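Local coordinates for 24-sterol C-methyltransferase (Haloferax volcanii, PDB 6F5Z), which probably transfers a methyl group from S-adenosyl-L-methionine to its substrate, working as the methyltransferase half of a complex with the activator Trm112, at residues E111-A116 with T161-A166; V140-E145 with H150-H155; T196-P199 with T205-A208. All coordinates share one frame; numbering follows the deposited sequence.

Interaction 1: E111-A116 with T161-A166. With SAH (S-adenosyl-L-homocysteine), chain G.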
loop_
_atom_site.group_PDB
_atom_site.type_symbol
_atom_site.label_atom_id
_atom_site.label_comp_id
_atom_site.label_asym_id
_atom_site.label_seq_id
_atom_site.Cartn_x
_atom_site.Cartn_y
_atom_site.Cartn_z
ATOM N N GLU B 111 -0.518 13.865 -10.509
ATOM C CA GLU B 111 -0.446 14.501 -11.818
ATOM C C GLU B 111 0.644 15.572 -11.890
ATOM O O GLU B 111 0.458 16.562 -12.630
ATOM C CB GLU B 111 -1.847 15.084 -12.163
ATOM C CG GLU B 111 -2.809 14.004 -12.623
ATOM C CD GLU B 111 -2.455 13.544 -14.023
ATOM O OE1 GLU B 111 -1.412 12.862 -14.187
ATOM O OE2 GLU B 111 -3.152 13.963 -14.975
ATOM N N ALA B 112 1.818 15.329 -11.285
ATOM C CA ALA B 112 2.886 16.334 -11.297
ATOM C C ALA B 112 4.248 15.723 -11.442
ATOM O O ALA B 112 5.158 16.352 -11.955
ATOM C CB ALA B 112 2.863 17.146 -9.999
ATOM N N PHE B 113 4.432 14.506 -10.910
ATOM C CA PHE B 113 5.777 13.954 -10.824
ATOM C C PHE B 113 6.515 13.872 -12.150
ATOM O O PHE B 113 7.724 14.120 -12.179
ATOM C CB PHE B 113 5.764 12.585 -10.133
ATOM C CG PHE B 113 7.100 11.889 -10.102
ATOM C CD1 PHE B 113 8.046 12.217 -9.143
ATOM C CD2 PHE B 113 7.437 10.956 -11.082
ATOM C CE1 PHE B 113 9.297 11.580 -9.142
ATOM C CE2 PHE B 113 8.698 10.342 -11.095
ATOM C CZ PHE B 113 9.603 10.650 -10.123
ATOM N N TYR B 114 5.783 13.544 -13.200
ATOM C CA TYR B 114 6.387 13.312 -14.501
ATOM C C TYR B 114 6.819 14.615 -15.176
ATOM O O TYR B 114 7.410 14.542 -16.259
ATOM C CB TYR B 114 5.474 12.466 -15.360
ATOM C CG TYR B 114 4.056 12.980 -15.429
ATOM C CD1 TYR B 114 3.702 13.985 -16.322
ATOM C CD2 TYR B 114 3.044 12.410 -14.655
ATOM C CE1 TYR B 114 2.390 14.427 -16.441
ATOM C CE2 TYR B 114 1.727 12.864 -14.742
ATOM C CZ TYR B 114 1.394 13.859 -15.652
ATOM O OH TYR B 114 0.084 14.269 -15.813
ATOM N N TYR B 115 6.592 15.783 -14.551
ATOM C CA TYR B 115 7.134 17.026 -15.106
ATOM C C TYR B 115 8.511 17.314 -14.477
ATOM O O TYR B 115 9.180 18.276 -14.890
ATOM C CB TYR B 115 6.197 18.210 -14.792
ATOM C CG TYR B 115 4.830 18.108 -15.420
ATOM C CD1 TYR B 115 4.658 18.258 -16.798
ATOM C CD2 TYR B 115 3.696 17.914 -14.640
ATOM C CE1 TYR B 115 3.390 18.206 -17.376
ATOM C CE2 TYR B 115 2.434 17.800 -15.214
ATOM C CZ TYR B 115 2.282 17.956 -16.581
ATOM O OH TYR B 115 1.024 17.892 -17.148
ATOM N N ALA B 116 8.946 16.532 -13.457
ATOM C CA ALA B 116 10.250 16.789 -12.820
ATOM C C ALA B 116 11.347 16.772 -13.877
ATOM O O ALA B 116 11.327 15.891 -14.737
ATOM C CB ALA B 116 10.557 15.741 -11.762
ATOM N N THR B 161 8.454 12.786 -18.320
ATOM C CA THR B 161 9.026 11.464 -18.161
ATOM C C THR B 161 7.885 10.457 -18.273
ATOM O O THR B 161 6.912 10.519 -17.514
ATOM C CB THR B 161 9.792 11.381 -16.840
ATOM O OG1 THR B 161 10.968 12.188 -16.979
ATOM C CG2 THR B 161 10.222 9.940 -16.499
ATOM N N ARG B 162 8.014 9.524 -19.212
ATOM C CA ARG B 162 6.975 8.534 -19.468
ATOM C C ARG B 162 7.514 7.189 -19.042
ATOM O O ARG B 162 8.343 6.600 -19.728
ATOM C CB ARG B 162 6.586 8.522 -20.954
ATOM C CG ARG B 162 5.205 7.896 -21.146
ATOM C CD ARG B 162 4.737 8.086 -22.584
ATOM N NE ARG B 162 5.206 6.977 -23.414
ATOM C CZ ARG B 162 5.324 7.021 -24.737
ATOM N NH1 ARG B 162 5.719 5.950 -25.406
ATOM N NH2 ARG B 162 5.077 8.143 -25.395
ATOM N N TRP B 163 7.115 6.728 -17.856
ATOM C CA TRP B 163 7.600 5.457 -17.356
ATOM C C TRP B 163 6.495 4.439 -17.326
ATOM O O TRP B 163 5.329 4.798 -17.119
ATOM C CB TRP B 163 8.127 5.587 -15.921
ATOM C CG TRP B 163 9.496 6.186 -15.771
ATOM C CD1 TRP B 163 10.456 6.355 -16.742
ATOM C CD2 TRP B 163 10.047 6.708 -14.563
ATOM N NE1 TRP B 163 11.568 6.970 -16.201
ATOM C CE2 TRP B 163 11.346 7.179 -14.853
ATOM C CE3 TRP B 163 9.549 6.849 -13.257
ATOM C CZ2 TRP B 163 12.153 7.785 -13.867
ATOM C CZ3 TRP B 163 10.350 7.414 -12.285
ATOM C CH2 TRP B 163 11.634 7.884 -12.593
ATOM N N SER B 164 6.871 3.155 -17.459
ATOM C CA SER B 164 5.891 2.073 -17.268
ATOM C C SER B 164 5.669 1.799 -15.757
ATOM O O SER B 164 6.420 2.288 -14.919
ATOM C CB SER B 164 6.409 0.779 -17.895
ATOM O OG SER B 164 7.598 0.443 -17.205
ATOM N N HIS B 165 4.704 0.938 -15.424
ATOM C CA HIS B 165 4.512 0.539 -14.021
ATOM C C HIS B 165 5.864 -0.009 -13.489
ATOM O O HIS B 165 6.313 0.358 -12.393
ATOM C CB HIS B 165 3.482 -0.593 -13.925
ATOM C CG HIS B 165 2.054 -0.191 -14.114
ATOM N ND1 HIS B 165 1.040 -0.802 -13.366
ATOM C CD2 HIS B 165 1.496 0.752 -14.902
ATOM C CE1 HIS B 165 -0.099 -0.257 -13.785
ATOM N NE2 HIS B 165 0.112 0.658 -14.727
ATOM N N ALA B 166 6.518 -0.898 -14.276
ATOM C CA ALA B 166 7.799 -1.488 -13.832
ATOM C C ALA B 166 8.886 -0.444 -13.642
ATOM O O ALA B 166 9.663 -0.500 -12.677
ATOM C CB ALA B 166 8.250 -2.580 -14.805
HETATM N N SAH G . -1.825 17.991 -7.900
HETATM C CA SAH G . -2.776 18.904 -8.588
HETATM C CB SAH G . -2.141 19.719 -9.784
HETATM C CG SAH G . -1.670 18.829 -10.930
HETATM S SD SAH G . -0.972 19.842 -12.287
HETATM C C SAH G . -4.030 18.152 -9.107
HETATM O O SAH G . -4.052 16.877 -8.830
HETATM O OXT SAH G . -4.915 18.720 -9.705
HETATM C "C5'" SAH G . 0.805 19.820 -11.946
HETATM C "C4'" SAH G . 1.228 20.797 -10.865
HETATM O "O4'" SAH G . 2.644 20.593 -10.615
HETATM C "C3'" SAH G . 1.066 22.251 -11.324
HETATM O "O3'" SAH G . 0.384 23.055 -10.362
HETATM C "C2'" SAH G . 2.497 22.682 -11.663
HETATM O "O2'" SAH G . 2.766 24.074 -11.513
HETATM C "C1'" SAH G . 3.328 21.832 -10.703
HETATM N N9 SAH G . 4.692 21.555 -11.158
HETATM C C8 SAH G . 5.067 20.980 -12.348
HETATM N N7 SAH G . 6.361 20.806 -12.474
HETATM C C5 SAH G . 6.875 21.295 -11.282
HETATM C C6 SAH G . 8.195 21.402 -10.786
HETATM N N6 SAH G . 9.286 21.036 -11.472
HETATM N N1 SAH G . 8.363 21.947 -9.554
HETATM C C2 SAH G . 7.285 22.375 -8.884
HETATM N N3 SAH G . 6.000 22.327 -9.246
HETATM C C4 SAH G . 5.857 21.764 -10.464
HETATM O O HOH W 1 10.923 14.842 -17.245
#

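Interaction 2: V140-E145 with H150-H155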
loop_
_atom_site.group_PDB
_atom_site.type_symbol
_atom_site.label_atom_id
_atom_site.label_comp_id
_atom_site.label_asym_id
_atom_site.label_seq_id
_atom_site.Cartn_x
_atom_site.Cartn_y
_atom_site.Cartn_z
ATOM N N VAL B 140 -0.222 9.147 -10.988
ATOM C CA VAL B 140 0.025 9.752 -12.280
ATOM C C VAL B 140 -0.940 9.210 -13.312
ATOM O O VAL B 140 -1.243 8.009 -13.304
ATOM C CB VAL B 140 1.481 9.553 -12.784
ATOM C CG1 VAL B 140 2.505 10.239 -11.869
ATOM C CG2 VAL B 140 1.825 8.075 -12.952
ATOM N N ASN B 141 -1.321 10.076 -14.282
ATOM C CA ASN B 141 -2.134 9.650 -15.416
ATOM C C ASN B 141 -1.319 9.532 -16.697
ATOM O O ASN B 141 -1.827 8.966 -17.660
ATOM C CB ASN B 141 -3.344 10.594 -15.637
ATOM C CG ASN B 141 -4.333 10.493 -14.508
ATOM O OD1 ASN B 141 -4.324 9.524 -13.774
ATOM N ND2 ASN B 141 -5.180 11.490 -14.312
ATOM N N TYR B 142 -0.078 10.042 -16.703
ATOM C CA TYR B 142 0.807 9.982 -17.861
ATOM C C TYR B 142 1.818 8.871 -17.551
ATOM O O TYR B 142 2.675 9.054 -16.678
ATOM C CB TYR B 142 1.512 11.327 -18.047
ATOM C CG TYR B 142 2.490 11.349 -19.202
ATOM C CD1 TYR B 142 2.040 11.384 -20.524
ATOM C CD2 TYR B 142 3.853 11.353 -18.974
ATOM C CE1 TYR B 142 2.938 11.448 -21.593
ATOM C CE2 TYR B 142 4.763 11.450 -20.030
ATOM C CZ TYR B 142 4.298 11.480 -21.335
ATOM O OH TYR B 142 5.200 11.576 -22.374
ATOM N N TYR B 143 1.692 7.714 -18.230
ATOM C CA TYR B 143 2.552 6.575 -17.993
ATOM C C TYR B 143 2.464 5.655 -19.197
ATOM O O TYR B 143 1.517 5.774 -19.993
ATOM C CB TYR B 143 2.247 5.893 -16.638
ATOM C CG TYR B 143 0.835 5.379 -16.499
ATOM C CD1 TYR B 143 -0.179 6.195 -16.000
ATOM C CD2 TYR B 143 0.515 4.073 -16.855
ATOM C CE1 TYR B 143 -1.486 5.732 -15.879
ATOM C CE2 TYR B 143 -0.793 3.592 -16.733
ATOM C CZ TYR B 143 -1.787 4.431 -16.234
ATOM O OH TYR B 143 -3.091 3.985 -16.114
ATOM N N GLU B 144 3.440 4.747 -19.341
ATOM C CA GLU B 144 3.564 3.973 -20.573
ATOM C C GLU B 144 2.325 3.185 -20.966
ATOM O O GLU B 144 1.902 3.258 -22.133
ATOM C CB GLU B 144 4.781 3.030 -20.517
ATOM C CG GLU B 144 5.174 2.478 -21.891
ATOM C CD GLU B 144 5.681 3.561 -22.822
ATOM O OE1 GLU B 144 6.271 4.558 -22.342
ATOM O OE2 GLU B 144 5.566 3.353 -24.052
ATOM N N GLU B 145 1.757 2.430 -20.031
ATOM C CA GLU B 145 0.628 1.560 -20.333
ATOM C C GLU B 145 -0.628 2.353 -20.738
ATOM O O GLU B 145 -1.497 1.784 -21.427
ATOM C CB GLU B 145 0.328 0.634 -19.144
ATOM C CG GLU B 145 1.422 -0.404 -18.905
ATOM C CD GLU B 145 2.549 0.030 -17.976
ATOM O OE1 GLU B 145 2.787 1.247 -17.827
ATOM O OE2 GLU B 145 3.198 -0.863 -17.397
ATOM N N HIS B 150 -0.007 9.129 -24.292
ATOM C CA HIS B 150 1.268 9.363 -24.985
ATOM C C HIS B 150 1.274 10.704 -25.741
ATOM O O HIS B 150 2.234 11.482 -25.635
ATOM C CB HIS B 150 1.574 8.216 -25.947
ATOM C CG HIS B 150 1.789 6.889 -25.293
ATOM N ND1 HIS B 150 2.095 5.781 -26.035
ATOM C CD2 HIS B 150 1.729 6.536 -23.984
ATOM C CE1 HIS B 150 2.201 4.778 -25.173
ATOM N NE2 HIS B 150 2.001 5.194 -23.928
ATOM N N GLU B 151 0.151 11.019 -26.412
ATOM C CA GLU B 151 0.023 12.259 -27.180
ATOM C C GLU B 151 0.050 13.526 -26.330
ATOM O O GLU B 151 0.164 14.605 -26.893
ATOM C CB GLU B 151 -1.226 12.232 -28.084
ATOM C CG GLU B 151 -2.542 12.330 -27.326
ATOM C CD GLU B 151 -3.724 11.710 -28.046
ATOM O OE1 GLU B 151 -3.982 10.501 -27.837
ATOM O OE2 GLU B 151 -4.392 12.435 -28.818
ATOM N N TRP B 152 -0.035 13.423 -24.980
ATOM C CA TRP B 152 -0.041 14.624 -24.149
ATOM C C TRP B 152 1.219 15.456 -24.291
ATOM O O TRP B 152 1.152 16.671 -24.151
ATOM C CB TRP B 152 -0.317 14.320 -22.661
ATOM C CG TRP B 152 -1.622 13.630 -22.383
ATOM C CD1 TRP B 152 -2.641 13.372 -23.260
ATOM C CD2 TRP B 152 -2.073 13.183 -21.097
ATOM N NE1 TRP B 152 -3.683 12.748 -22.604
ATOM C CE2 TRP B 152 -3.362 12.630 -21.272
ATOM C CE3 TRP B 152 -1.482 13.139 -19.822
ATOM C CZ2 TRP B 152 -4.069 12.048 -20.217
ATOM C CZ3 TRP B 152 -2.196 12.587 -18.775
ATOM C CH2 TRP B 152 -3.476 12.056 -18.978
ATOM N N GLN B 153 2.356 14.816 -24.604
ATOM C CA GLN B 153 3.615 15.524 -24.767
ATOM C C GLN B 153 3.545 16.563 -25.920
ATOM O O GLN B 153 4.209 17.604 -25.836
ATOM C CB GLN B 153 4.782 14.539 -24.903
ATOM C CG GLN B 153 6.135 15.207 -25.139
ATOM C CD GLN B 153 6.602 16.012 -23.944
ATOM O OE1 GLN B 153 6.285 17.209 -23.760
ATOM N NE2 GLN B 153 7.370 15.352 -23.104
ATOM N N GLU B 154 2.664 16.327 -26.909
ATOM C CA GLU B 154 2.472 17.228 -28.081
ATOM C C GLU B 154 1.916 18.607 -27.742
ATOM O O GLU B 154 2.087 19.552 -28.526
ATOM C CB GLU B 154 1.573 16.560 -29.131
ATOM C CG GLU B 154 2.222 15.407 -29.879
ATOM C CD GLU B 154 1.329 14.718 -30.900
ATOM O OE1 GLU B 154 0.459 15.396 -31.495
ATOM O OE2 GLU B 154 1.518 13.500 -31.121
ATOM N N HIS B 155 1.221 18.740 -26.609
ATOM C CA HIS B 155 0.697 20.055 -26.254
ATOM C C HIS B 155 1.331 20.623 -24.993
ATOM O O HIS B 155 0.852 21.619 -24.454
ATOM C CB HIS B 155 -0.830 20.029 -26.175
ATOM C CG HIS B 155 -1.371 19.196 -25.064
ATOM N ND1 HIS B 155 -1.884 17.933 -25.299
ATOM C CD2 HIS B 155 -1.523 19.497 -23.752
ATOM C CE1 HIS B 155 -2.316 17.498 -24.123
ATOM N NE2 HIS B 155 -2.094 18.397 -23.156
HETATM O O HOH W 2 4.696 10.836 -24.799
#

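Interaction 3: T196-P199 with T205-A208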
loop_
_atom_site.group_PDB
_atom_site.type_symbol
_atom_site.label_atom_id
_atom_site.label_comp_id
_atom_site.label_asym_id
_atom_site.label_seq_id
_atom_site.Cartn_x
_atom_site.Cartn_y
_atom_site.Cartn_z
ATOM N N THR B 196 -23.004 6.059 -30.141
ATOM C CA THR B 196 -23.521 6.963 -31.204
ATOM C C THR B 196 -22.899 8.381 -31.174
ATOM O O THR B 196 -22.878 9.072 -32.211
ATOM C CB THR B 196 -25.063 7.162 -31.078
ATOM O OG1 THR B 196 -25.402 7.696 -29.796
ATOM C CG2 THR B 196 -25.850 5.922 -31.346
ATOM N N GLU B 197 -22.463 8.834 -29.974
ATOM C CA GLU B 197 -21.934 10.176 -29.726
ATOM C C GLU B 197 -20.479 10.388 -30.117
ATOM O O GLU B 197 -19.985 11.520 -30.014
ATOM C CB GLU B 197 -22.142 10.582 -28.259
ATOM C CG GLU B 197 -23.594 10.725 -27.814
ATOM C CD GLU B 197 -24.497 11.435 -28.806
ATOM O OE1 GLU B 197 -24.319 12.659 -29.002
ATOM O OE2 GLU B 197 -25.334 10.750 -29.438
ATOM N N PHE B 198 -19.806 9.319 -30.560
ATOM C CA PHE B 198 -18.408 9.307 -30.933
ATOM C C PHE B 198 -18.246 9.521 -32.428
ATOM O O PHE B 198 -19.126 9.113 -33.190
ATOM C CB PHE B 198 -17.726 8.020 -30.445
ATOM C CG PHE B 198 -17.584 7.998 -28.942
ATOM C CD1 PHE B 198 -18.651 7.628 -28.136
ATOM C CD2 PHE B 198 -16.401 8.414 -28.329
ATOM C CE1 PHE B 198 -18.542 7.651 -26.743
ATOM C CE2 PHE B 198 -16.281 8.403 -26.933
ATOM C CZ PHE B 198 -17.353 8.030 -26.146
ATOM N N PRO B 199 -17.174 10.204 -32.867
ATOM C CA PRO B 199 -16.050 10.715 -32.059
ATOM C C PRO B 199 -16.371 11.988 -31.312
ATOM O O PRO B 199 -17.244 12.750 -31.729
ATOM C CB PRO B 199 -14.943 10.911 -33.095
ATOM C CG PRO B 199 -15.690 11.284 -34.354
ATOM C CD PRO B 199 -16.962 10.460 -34.311
ATOM N N THR B 205 -13.348 6.426 -30.367
ATOM C CA THR B 205 -14.293 5.335 -30.121
ATOM C C THR B 205 -14.603 5.299 -28.633
ATOM O O THR B 205 -13.783 5.741 -27.801
ATOM C CB THR B 205 -13.686 3.957 -30.493
ATOM O OG1 THR B 205 -12.571 3.639 -29.639
ATOM C CG2 THR B 205 -13.273 3.847 -31.980
ATOM N N ARG B 206 -15.789 4.794 -28.315
ATOM C CA ARG B 206 -16.190 4.605 -26.923
ATOM C C ARG B 206 -15.229 3.616 -26.247
ATOM O O ARG B 206 -14.897 3.802 -25.063
ATOM C CB ARG B 206 -17.609 4.043 -26.900
ATOM C CG ARG B 206 -18.261 4.170 -25.530
ATOM C CD ARG B 206 -19.694 3.638 -25.503
ATOM N NE ARG B 206 -20.294 3.861 -24.190
ATOM C CZ ARG B 206 -20.057 3.106 -23.113
ATOM N NH1 ARG B 206 -19.293 2.015 -23.209
ATOM N NH2 ARG B 206 -20.617 3.410 -21.946
ATOM N N GLU B 207 -14.816 2.546 -26.958
ATOM C CA GLU B 207 -13.921 1.522 -26.401
ATOM C C GLU B 207 -12.650 2.160 -25.841
ATOM O O GLU B 207 -12.145 1.734 -24.799
ATOM C CB GLU B 207 -13.503 0.479 -27.474
ATOM C CG GLU B 207 -14.590 -0.504 -27.870
ATOM C CD GLU B 207 -15.526 -0.095 -28.999
ATOM O OE1 GLU B 207 -15.727 1.124 -29.230
ATOM O OE2 GLU B 207 -16.179 -1.012 -29.551
ATOM N N ALA B 208 -12.115 3.166 -26.563
ATOM C CA ALA B 208 -10.875 3.810 -26.109
ATOM C C ALA B 208 -11.111 4.619 -24.840
ATOM O O ALA B 208 -10.276 4.594 -23.925
ATOM C CB ALA B 208 -10.330 4.712 -27.226
#

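Interaction 1: E111-A116 with T161-A166
Thr161 is tied twice to the 3-10 turn 113-115 and the residue after it, once directly and once through water. Its backbone N donates to Tyr114 O at 2.9 Å, nearly straight (161°) and in the carbonyl plane. Its hydroxyl OG1 gives its proton to a water 2.7 Å away, and the same water donates to Ala116 O, so one residue engages the carbonyls of Tyr114 and, through the water, Ala116. Thr161 O lies 3.2 Å from Tyr114 CB, so the two segments sit close beside the hydrogen bond. Further along, Phe113 meets Trp163 through carbon alone: CE2 of the phenylalanine comes within 3.6 Å of Trp163 CZ3, which lies at the edge of the Phe113 ring with the two planes 49° apart. Thr161 CG2 lies over one face of the indole, toward its rim. The turn follows strand 104-110, the fourth strand of a class I, Rossmann-like methyltransferase sheet, where the chain passes the cofactor. Glu111, Ala112 and Tyr115 belong to the pocket for S-adenosyl-L-homocysteine: Glu111 O lies 3.3 Å from its C5', and Ala112 CB approaches the ribose O4'. Tyr114 is turned the other way, its CG between the backbone N and the carbonyl carbon (chi1 51°), which brings the phenol back along the turn to Glu111. There Tyr114 OH donates to Glu111 OE1 at 2.6 Å, from above the carboxylate plane. Asn141 N also binds that oxygen, and these two bonds hold the glutamate side chain in place.

Interaction 2: V140-E145 with H150-H155
Tyr142 reaches along the 3-10 segment that runs through 151-154, its CG anti to the backbone N (chi1 178°). CB lies 3.9 Å from Trp152 CE3, and CD1 touches the same carbon as the two side chains run antiparallel alongside each other. One atom further out, CE1 has His150 O near the ring plane at 4.1 Å. At the tip, OH packs on Gln153 CB and shares a water, 2.6 Å away, that donates to His150 O. Beside Tyr142, Asn141 CB meets the edge of the indole at Trp152 CH2, 3.6 Å away. The direct hydrogen bond between the segments is His150 NE2 to Glu144 O, 2.6 Å long; the acceptor lies close to the imidazole plane, while the N-H comes in 22° out of the plane of the Glu144 carbonyl. Glu144 OE2 stays 4.0 Å from His150 NE2, and the carboxylate's salt bridge runs through OE1 to Arg162. The loop that joins strand 134-140 to helix 165-174 leaves the sheet at Val140, which pairs with Leu219 of strand 218-224; Asn141 OD1 bonds to Thr218, and both Asn141 and Trp152 lean on Arg212 of helix 206-216.

Interaction 3: T196-P199 with T205-A208
Thr205, whose carbonyl carbon lies against the ring of Phe198, turns its hydroxyl to the helix that follows: OG1 accepts from Ala208 N at 3.1 Å, with an N-H...O angle of 150°. The same amide makes a second, weak bond of 3.3 Å to Thr205 O, so Ala208 N is gripped by two oxygens of one residue. Across the contact no hydrogen bond forms; the joint is made by the Phe198 ring lying flat on the first turn of the helix. Arg206 CA stands 3.6 Å above the ring plane, over its centre, and Arg206 N also lies over this face. Arg206 CB makes a CH-pi contact, 4.0 Å from the ring centroid and 23° off its normal. Toward the rims, CD2 of Phe198 touches Thr205 C at 3.6 Å and CE1 touches Arg206 CG at 3.7 Å. From CG the arginine runs on extended, leading the guanidinium away from the ring with its plane 74° from it, and NE donates to Pro193 O. Phe198 packs on Pro193 and Trp203 as well, and the peptide bond after it, to Pro199, is cis. With an alanine in place of Phe198, the aliphatic stem of Arg206 and the Thr205 backbone would probably lose their flat cover, leaving segment 196-199 less firmly seated on the helix. At this surface site, a threonine N-cap starts helix 206-216; the alanine at the third helical position has no side chain to bond back to the Thr205 amide, so this is a simple N-cap and not a capping box.

Overall arrangement
Both segments of interaction 2 fall between the two segments of interaction 1 in the sequence, and interaction 3 follows both. The centres of interactions 1 and 2 lie about 9 Å apart, and the two touch through Glu111 and Asn141, and through Arg162 and Glu144. Together they bind the loops leaving strands 104-110 and 134-140, neighbours in the seven-stranded sheet, to the approach of helix 165-174, so the later loop probably backs the pocket residues of 111-116. Interaction 3 stands about 20 Å from interaction 2, centre to centre, out at the surface. Helix 206-216, which begins there, runs back to pack on residues of interaction 2 and leads into strand 218-224.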